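PDB 3WA7: tannase from Lactobacillus plantarum, which hydrolyses the ester bonds of tannins, probably releasing gallic acid, and is built as an alpha/beta-hydrolase. Local coordinates for residues 35-43 with 185-193; 64-73 with 149-160. All coordinates share one frame; numbering follows the deposited sequence.

Contact 1: residues 35-43 with 185-193; sequences VQHPVAAIQ and LTALGAAPA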
loop_
_atom_site.group_PDB
_atom_site.type_symbol
_atom_site.label_atom_id
_atom_site.label_comp_id
_atom_site.label_asym_id
_atom_site.label_seq_id
_atom_site.Cartn_x
_atom_site.Cartn_y
_atom_site.Cartn_z
ATOM N N VAL A 35 -12.855 16.036 10.245
ATOM C CA VAL A 35 -12.749 17.296 9.504
ATOM C C VAL A 35 -14.023 18.080 9.812
ATOM O O VAL A 35 -15.059 17.490 10.126
ATOM C CB VAL A 35 -12.633 17.105 7.961
ATOM C CG1 VAL A 35 -11.320 16.413 7.619
ATOM C CG2 VAL A 35 -13.818 16.326 7.429
ATOM N N GLN A 36 -13.945 19.406 9.733
ATOM C CA GLN A 36 -15.097 20.255 10.021
ATOM C C GLN A 36 -16.168 20.218 8.939
ATOM O O GLN A 36 -17.362 20.341 9.230
ATOM C CB GLN A 36 -14.652 21.704 10.220
ATOM C CG GLN A 36 -13.740 21.923 11.407
ATOM C CD GLN A 36 -13.392 23.384 11.599
ATOM O OE1 GLN A 36 -14.274 24.225 11.782
ATOM N NE2 GLN A 36 -12.103 23.696 11.554
ATOM N N HIS A 37 -15.749 20.052 7.688
ATOM C CA HIS A 37 -16.695 20.026 6.583
ATOM C C HIS A 37 -16.575 18.767 5.729
ATOM O O HIS A 37 -16.117 18.819 4.586
ATOM C CB HIS A 37 -16.499 21.271 5.715
ATOM C CG HIS A 37 -16.391 22.540 6.503
ATOM N ND1 HIS A 37 -15.227 23.275 6.577
ATOM C CD2 HIS A 37 -17.292 23.183 7.284
ATOM C CE1 HIS A 37 -15.415 24.315 7.371
ATOM N NE2 HIS A 37 -16.659 24.281 7.813
ATOM N N PRO A 38 -16.991 17.614 6.276
ATOM C CA PRO A 38 -16.925 16.348 5.544
ATOM C C PRO A 38 -17.904 16.322 4.373
ATOM O O PRO A 38 -18.956 16.958 4.422
ATOM C CB PRO A 38 -17.274 15.316 6.611
ATOM C CG PRO A 38 -18.241 16.066 7.484
ATOM C CD PRO A 38 -17.560 17.412 7.622
ATOM N N VAL A 39 -17.555 15.583 3.325
ATOM C CA VAL A 39 -18.413 15.476 2.150
ATOM C C VAL A 39 -18.976 14.066 1.998
ATOM O O VAL A 39 -19.820 13.815 1.138
ATOM C CB VAL A 39 -17.643 15.847 0.864
ATOM C CG1 VAL A 39 -17.231 17.309 0.913
ATOM C CG2 VAL A 39 -16.413 14.955 0.713
ATOM N N ALA A 40 -18.507 13.149 2.839
ATOM C CA ALA A 40 -18.961 11.766 2.794
ATOM C C ALA A 40 -19.012 11.172 4.198
ATOM O O ALA A 40 -18.177 11.483 5.041
ATOM C CB ALA A 40 -18.035 10.941 1.908
ATOM N N ALA A 41 -19.990 10.304 4.432
ATOM C CA ALA A 41 -20.174 9.678 5.737
ATOM C C ALA A 41 -18.985 8.841 6.193
ATOM O O ALA A 41 -18.742 8.700 7.389
ATOM C CB ALA A 41 -21.437 8.819 5.725
ATOM N N ILE A 42 -18.240 8.294 5.239
ATOM C CA ILE A 42 -17.094 7.453 5.563
ATOM C C ILE A 42 -15.965 8.214 6.262
ATOM O O ILE A 42 -15.083 7.602 6.869
ATOM C CB ILE A 42 -16.540 6.776 4.284
ATOM C CG1 ILE A 42 -15.628 5.608 4.668
ATOM C CG2 ILE A 42 -15.788 7.797 3.432
ATOM C CD1 ILE A 42 -15.194 4.757 3.487
ATOM N N GLN A 43 -16.004 9.544 6.196
ATOM C CA GLN A 43 -14.968 10.372 6.807
ATOM C C GLN A 43 -15.059 10.513 8.326
ATOM O O GLN A 43 -15.315 11.598 8.854
ATOM C CB GLN A 43 -14.949 11.763 6.158
ATOM C CG GLN A 43 -14.525 11.756 4.694
ATOM C CD GLN A 43 -14.558 13.137 4.074
ATOM O OE1 GLN A 43 -15.617 13.756 3.968
ATOM N NE2 GLN A 43 -13.395 13.633 3.668
ATOM N N LEU A 185 -7.236 20.219 2.026
ATOM C CA LEU A 185 -7.373 20.108 3.473
ATOM C C LEU A 185 -8.050 21.340 4.062
ATOM O O LEU A 185 -8.796 21.240 5.036
ATOM C CB LEU A 185 -5.999 19.884 4.107
ATOM C CG LEU A 185 -5.406 18.508 3.783
ATOM C CD1 LEU A 185 -3.920 18.478 4.120
ATOM C CD2 LEU A 185 -6.166 17.438 4.562
ATOM N N THR A 186 -7.801 22.497 3.459
ATOM C CA THR A 186 -8.405 23.736 3.923
ATOM C C THR A 186 -9.907 23.700 3.662
ATOM O O THR A 186 -10.699 24.086 4.519
ATOM C CB THR A 186 -7.797 24.958 3.202
ATOM O OG1 THR A 186 -6.420 25.093 3.576
ATOM C CG2 THR A 186 -8.551 26.233 3.573
ATOM N N ALA A 187 -10.288 23.225 2.479
ATOM C CA ALA A 187 -11.696 23.137 2.104
ATOM C C ALA A 187 -12.471 22.231 3.054
ATOM O O ALA A 187 -13.604 22.534 3.428
ATOM C CB ALA A 187 -11.828 22.626 0.672
ATOM N N LEU A 188 -11.854 21.119 3.441
ATOM C CA LEU A 188 -12.488 20.164 4.345
ATOM C C LEU A 188 -12.519 20.664 5.779
ATOM O O LEU A 188 -13.284 20.159 6.600
ATOM C CB LEU A 188 -11.742 18.831 4.326
ATOM C CG LEU A 188 -11.819 17.952 3.083
ATOM C CD1 LEU A 188 -10.901 16.749 3.271
ATOM C CD2 LEU A 188 -13.250 17.504 2.858
ATOM N N GLY A 189 -11.678 21.644 6.082
ATOM C CA GLY A 189 -11.619 22.154 7.437
ATOM C C GLY A 189 -10.881 21.165 8.320
ATOM O O GLY A 189 -11.310 20.869 9.433
ATOM N N ALA A 190 -9.772 20.631 7.813
ATOM C CA ALA A 190 -8.977 19.679 8.579
ATOM C C ALA A 190 -8.314 20.417 9.736
ATOM O O ALA A 190 -8.186 21.641 9.707
ATOM C CB ALA A 190 -7.922 19.036 7.687
ATOM N N ALA A 191 -7.894 19.672 10.753
ATOM C CA ALA A 191 -7.261 20.270 11.923
ATOM C C ALA A 191 -5.975 20.999 11.562
ATOM O O ALA A 191 -5.250 20.588 10.656
ATOM C CB ALA A 191 -6.979 19.192 12.976
ATOM N N PRO A 192 -5.679 22.103 12.269
ATOM C CA PRO A 192 -4.475 22.905 12.036
ATOM C C PRO A 192 -3.248 22.258 12.669
ATOM O O PRO A 192 -2.749 22.711 13.702
ATOM C CB PRO A 192 -4.826 24.235 12.688
ATOM C CG PRO A 192 -5.621 23.796 13.872
ATOM C CD PRO A 192 -6.537 22.737 13.289
ATOM N N ALA A 193 -2.772 21.186 12.044
ATOM C CA ALA A 193 -1.608 20.462 12.528
ATOM C C ALA A 193 -0.857 19.885 11.333
ATOM O O ALA A 193 -1.320 19.984 10.196
ATOM C CB ALA A 193 -2.039 19.336 13.471
HETATM O O HOH W 1 -15.668 20.386 2.329
#
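Val-35 lies against the end of helix 182-188: its CB comes to 3.4 Å from Leu-188 O, and the CG1 methyl reaches over the CB atoms of Leu-188 and Ala-190. With CG1 set beside its own backbone N (chi1 -66°), this branch is the one that meets both residues, while the valine also touches Ala-138 of helix 131-145. Gln-36 follows with a backbone bond, N to Gly-189 O at 3.0 Å; the aliphatic part of the side chain runs past the same oxygen, CG lying 3.3 Å from Gly-189 O. At His-37 the backbone N grips Leu-188 O at 2.7 Å, and the imidazole lies obliquely to the last carbonyls of the helix, with Gln-36 CB over one of its faces. Both bonds fall where a Schellman motif ends the helix. Gly-189, the C-prime residue with positive phi, sends its own N to Thr-186 O while Ala-190 N returns to Leu-185 O. A side chain at Gly-189 would collide with His-37 ND1 and Gln-36 CB, a second reason for glycine beyond its backbone angles. One water donates to His-37 O and Ala-187 O, bridging the two segments. Val-39 offers a looser apolar touch, its CG1 lying 4.4 Å from Leu-188 CD2. Gln-43 closes the loop, crossing the leucine at about a right angle, its NE2 4.0 Å from Leu-188 CD2. Its amide is held at both ends, which should fix its rotation: OE1 accepts from Val-39 N at 2.7 Å and from Ala-40 N, and NE2 donates to Asp-135 OD1.

Contact 2: residues 64-73 with 149-160; sequences RATAPILMPN and RLPGDTNRIITN. With ACT (acetate ion), chain D.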
loop_
_atom_site.group_PDB
_atom_site.type_symbol
_atom_site.label_atom_id
_atom_site.label_comp_id
_atom_site.label_asym_id
_atom_site.label_seq_id
_atom_site.Cartn_x
_atom_site.Cartn_y
_atom_site.Cartn_z
ATOM N N ARG A 64 0.945 5.501 28.263
ATOM C CA ARG A 64 0.062 6.403 27.530
ATOM C C ARG A 64 0.843 7.475 26.763
ATOM O O ARG A 64 0.540 7.774 25.610
ATOM C CB ARG A 64 -0.908 7.078 28.502
ATOM C CG ARG A 64 -1.907 8.028 27.857
ATOM C CD ARG A 64 -2.692 8.762 28.935
ATOM N NE ARG A 64 -3.800 9.557 28.410
ATOM C CZ ARG A 64 -3.662 10.639 27.651
ATOM N NH1 ARG A 64 -2.454 11.073 27.313
ATOM N NH2 ARG A 64 -4.739 11.291 27.238
ATOM N N ALA A 65 1.855 8.043 27.406
ATOM C CA ALA A 65 2.650 9.100 26.786
ATOM C C ALA A 65 3.632 8.644 25.709
ATOM O O ALA A 65 4.081 9.460 24.904
ATOM C CB ALA A 65 3.407 9.864 27.864
ATOM N N THR A 66 3.948 7.353 25.672
ATOM C CA THR A 66 4.936 6.853 24.716
ATOM C C THR A 66 4.487 5.788 23.719
ATOM O O THR A 66 5.251 5.417 22.830
ATOM C CB THR A 66 6.150 6.274 25.463
ATOM O OG1 THR A 66 5.755 5.081 26.154
ATOM C CG2 THR A 66 6.678 7.276 26.477
ATOM N N ALA A 67 3.262 5.296 23.860
ATOM C CA ALA A 67 2.770 4.250 22.970
ATOM C C ALA A 67 2.715 4.664 21.503
ATOM O O ALA A 67 2.303 5.773 21.174
ATOM C CB ALA A 67 1.385 3.786 23.429
ATOM N N PRO A 68 3.156 3.772 20.600
ATOM C CA PRO A 68 3.118 4.099 19.175
ATOM C C PRO A 68 1.649 4.189 18.780
ATOM O O PRO A 68 0.798 3.547 19.398
ATOM C CB PRO A 68 3.788 2.890 18.520
ATOM C CG PRO A 68 4.689 2.363 19.587
ATOM C CD PRO A 68 3.850 2.493 20.830
ATOM N N ILE A 69 1.347 4.988 17.765
ATOM C CA ILE A 69 -0.023 5.101 17.292
ATOM C C ILE A 69 -0.071 4.489 15.897
ATOM O O ILE A 69 0.395 5.085 14.924
ATOM C CB ILE A 69 -0.494 6.572 17.235
ATOM C CG1 ILE A 69 -0.474 7.174 18.644
ATOM C CG2 ILE A 69 -1.906 6.648 16.657
ATOM C CD1 ILE A 69 -0.903 8.633 18.698
ATOM N N LEU A 70 -0.608 3.277 15.815
ATOM C CA LEU A 70 -0.724 2.575 14.541
ATOM C C LEU A 70 -1.956 3.107 13.827
ATOM O O LEU A 70 -3.030 3.193 14.424
ATOM C CB LEU A 70 -0.886 1.073 14.777
ATOM C CG LEU A 70 -0.886 0.174 13.538
ATOM C CD1 LEU A 70 0.523 0.102 12.964
ATOM C CD2 LEU A 70 -1.367 -1.221 13.920
HETATM N N MSE A 71 -1.800 3.476 12.561
HETATM C CA MSE A 71 -2.918 3.992 11.787
HETATM C C MSE A 71 -3.095 3.165 10.524
HETATM O O MSE A 71 -2.590 3.510 9.456
HETATM C CB MSE A 71 -2.704 5.476 11.451
HETATM C CG MSE A 71 -2.717 6.363 12.691
HETATM SE SE MSE A 71 -2.762 8.262 12.305
HETATM C CE MSE A 71 -4.640 8.432 11.845
ATOM N N PRO A 72 -3.815 2.043 10.644
ATOM C CA PRO A 72 -4.076 1.140 9.525
ATOM C C PRO A 72 -5.261 1.628 8.709
ATOM O O PRO A 72 -6.117 2.349 9.219
ATOM C CB PRO A 72 -4.378 -0.173 10.225
ATOM C CG PRO A 72 -5.186 0.294 11.412
ATOM C CD PRO A 72 -4.414 1.521 11.891
ATOM N N ASN A 73 -5.306 1.250 7.439
ATOM C CA ASN A 73 -6.438 1.629 6.608
ATOM C C ASN A 73 -6.956 0.375 5.914
ATOM O O ASN A 73 -6.229 -0.606 5.752
ATOM C CB ASN A 73 -6.051 2.711 5.591
ATOM C CG ASN A 73 -5.194 2.181 4.460
ATOM O OD1 ASN A 73 -5.664 1.421 3.614
ATOM N ND2 ASN A 73 -3.928 2.582 4.440
ATOM N N ARG A 149 -4.390 14.942 24.482
ATOM C CA ARG A 149 -5.783 14.588 24.706
ATOM C C ARG A 149 -6.000 13.139 24.294
ATOM O O ARG A 149 -6.704 12.388 24.970
ATOM C CB ARG A 149 -6.696 15.530 23.918
ATOM C CG ARG A 149 -6.693 16.956 24.465
ATOM C CD ARG A 149 -7.798 17.790 23.848
ATOM N NE ARG A 149 -7.487 18.209 22.487
ATOM C CZ ARG A 149 -6.728 19.256 22.183
ATOM N NH1 ARG A 149 -6.200 19.999 23.149
ATOM N NH2 ARG A 149 -6.501 19.563 20.914
ATOM N N LEU A 150 -5.377 12.748 23.187
ATOM C CA LEU A 150 -5.458 11.378 22.695
ATOM C C LEU A 150 -4.335 10.556 23.322
ATOM O O LEU A 150 -3.200 11.018 23.408
ATOM C CB LEU A 150 -5.274 11.346 21.176
ATOM C CG LEU A 150 -6.478 11.475 20.250
ATOM C CD1 LEU A 150 -5.994 11.712 18.822
ATOM C CD2 LEU A 150 -7.314 10.208 20.329
ATOM N N PRO A 151 -4.640 9.343 23.801
ATOM C CA PRO A 151 -3.562 8.543 24.388
ATOM C C PRO A 151 -2.564 8.192 23.278
ATOM O O PRO A 151 -2.939 8.132 22.108
ATOM C CB PRO A 151 -4.294 7.314 24.912
ATOM C CG PRO A 151 -5.629 7.873 25.315
ATOM C CD PRO A 151 -5.959 8.775 24.136
ATOM N N GLY A 152 -1.302 7.973 23.641
ATOM C CA GLY A 152 -0.298 7.631 22.644
ATOM C C GLY A 152 0.652 8.767 22.307
ATOM O O GLY A 152 0.411 9.923 22.662
ATOM N N ASP A 153 1.739 8.438 21.621
ATOM C CA ASP A 153 2.738 9.433 21.231
ATOM C C ASP A 153 2.480 9.833 19.782
ATOM O O ASP A 153 2.696 9.035 18.871
ATOM C CB ASP A 153 4.142 8.835 21.358
ATOM C CG ASP A 153 5.240 9.875 21.217
ATOM O OD1 ASP A 153 4.971 10.977 20.693
ATOM O OD2 ASP A 153 6.382 9.579 21.626
ATOM N N THR A 154 2.025 11.064 19.568
ATOM C CA THR A 154 1.732 11.534 18.216
ATOM C C THR A 154 2.984 11.705 17.357
ATOM O O THR A 154 2.894 11.999 16.164
ATOM C CB THR A 154 0.940 12.856 18.244
ATOM O OG1 THR A 154 1.697 13.861 18.929
ATOM C CG2 THR A 154 -0.394 12.651 18.953
ATOM N N ASN A 155 4.148 11.513 17.966
ATOM C CA ASN A 155 5.415 11.612 17.252
ATOM C C ASN A 155 5.839 10.215 16.807
ATOM O O ASN A 155 6.909 10.027 16.225
ATOM C CB ASN A 155 6.489 12.216 18.155
ATOM C CG ASN A 155 6.165 13.635 18.562
ATOM O OD1 ASN A 155 5.955 14.500 17.709
ATOM N ND2 ASN A 155 6.113 13.883 19.866
ATOM N N ARG A 156 4.981 9.241 17.086
ATOM C CA ARG A 156 5.237 7.851 16.725
ATOM C C ARG A 156 4.065 7.248 15.952
ATOM O O ARG A 156 3.613 6.136 16.242
ATOM C CB ARG A 156 5.512 7.032 17.987
ATOM C CG ARG A 156 6.752 7.479 18.741
ATOM C CD ARG A 156 8.027 7.208 17.944
ATOM N NE ARG A 156 9.215 7.589 18.707
ATOM C CZ ARG A 156 9.765 8.800 18.697
ATOM N NH1 ARG A 156 9.251 9.770 17.952
ATOM N NH2 ARG A 156 10.823 9.048 19.459
ATOM N N ILE A 157 3.572 7.995 14.968
ATOM C CA ILE A 157 2.473 7.528 14.133
ATOM C C ILE A 157 3.065 6.616 13.072
ATOM O O ILE A 157 4.022 6.981 12.394
ATOM C CB ILE A 157 1.742 8.703 13.441
ATOM C CG1 ILE A 157 0.972 9.523 14.483
ATOM C CG2 ILE A 157 0.794 8.170 12.369
ATOM C CD1 ILE A 157 0.275 10.758 13.912
ATOM N N ILE A 158 2.503 5.422 12.948
ATOM C CA ILE A 158 2.978 4.449 11.979
ATOM C C ILE A 158 1.795 3.981 11.160
ATOM O O ILE A 158 0.871 3.369 11.687
ATOM C CB ILE A 158 3.621 3.235 12.683
ATOM C CG1 ILE A 158 4.757 3.716 13.588
ATOM C CG2 ILE A 158 4.160 2.244 11.646
ATOM C CD1 ILE A 158 5.366 2.631 14.438
ATOM N N THR A 159 1.813 4.289 9.869
ATOM C CA THR A 159 0.718 3.878 9.004
ATOM C C THR A 159 0.916 2.451 8.513
ATOM O O THR A 159 2.036 1.939 8.475
ATOM C CB THR A 159 0.579 4.807 7.778
ATOM O OG1 THR A 159 1.861 4.986 7.159
ATOM C CG2 THR A 159 0.007 6.152 8.190
ATOM N N ASN A 160 -0.188 1.806 8.160
ATOM C CA ASN A 160 -0.134 0.450 7.641
ATOM C C ASN A 160 -1.278 0.258 6.669
ATOM O O ASN A 160 -2.355 0.826 6.839
ATOM C CB ASN A 160 -0.237 -0.581 8.769
ATOM C CG ASN A 160 -0.023 -1.998 8.273
ATOM O OD1 ASN A 160 0.910 -2.265 7.515
ATOM N ND2 ASN A 160 -0.881 -2.914 8.699
HETATM C C ACT D . 0.871 8.573 31.395
HETATM O O ACT D . 0.109 9.494 31.498
HETATM O OXT ACT D . 1.639 8.528 30.474
HETATM C CH3 ACT D . 0.886 7.496 32.435
HETATM O O HOH W 2 7.485 7.304 22.399
HETATM O O HOH W 3 -2.730 4.012 6.643
HETATM O O HOH W 4 -4.004 -1.930 7.204
#
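Ile-69 N donates to Arg-156 O, and Ile-158 N returns to Ile-69 O, opening a ladder of backbone hydrogen bonds in parallel register. It goes on with Met-71 N to Ile-158 O at 2.8 Å, then Asn-160 N to Met-71 O at 3.2 Å and Asn-73 N to Asn-160 O at 3.0 Å. Two further backbone bonds join the loops ahead of the strands, Gly-152 N to Arg-64 O and Asp-153 N to Ala-67 O. A CB on Gly-152 would strike Ile-69 CG1.

Among apolar side chains, the selenium of selenomethionine Met-71, carried on an extended chi2 (-170°), meets Ile-157 CG2 at 3.6 Å, and the bend at chi3 (77°) turns CE away from Ile-157. Val-143 of helix 131-145 packs on the same face. Ile-69 CD1 reaches Thr-154 CG2 at 4.1 Å, and Leu-70 CD1 lies 4.4 Å from Ile-158 CB.

The flat guanidinium of Arg-64 packs on the proline, one face over Pro-151 CA, which lies 3.9 Å above its plane; its NH2 bonds to Gly-148 O. A serine here would probably uncover Pro-151 and cost Gly-148 O this donor.

In the polar group, Asp-153 OD1 accepts from Asn-155 N in an Asx turn, while a water links Asp-153 OD2 to Thr-66 O. The Asn-73 side chain takes Val-75 N on OD1 and gives ND2 to Gly-165 O. Strand 157-160 leads into a GxSxG sequence consistent with the nucleophile elbow that follows a central parallel strand in alpha/beta-hydrolases.

From the N terminus, the chain leaves strand 22-33 and enters contact 1 at 35-43, before strand 44-50 begins. It next supplies 64-73, the first half of contact 2, and passes through strand 107-111 and helix 131-145 before 149-160 closes that shorter loop. Only later, past helix 164-174, does 185-193 return to complete contact 1, so contact 2 nests within contact 1 and the two do not cross. Their centres are about 20 Å apart and their nearest atoms about 8 Å, without touching. Contact 2 joins neighbouring parallel strands in the sheet; contact 1 ties the loop between two antiparallel strands to the end of helix 182-188. Helix 131-145 packs against both.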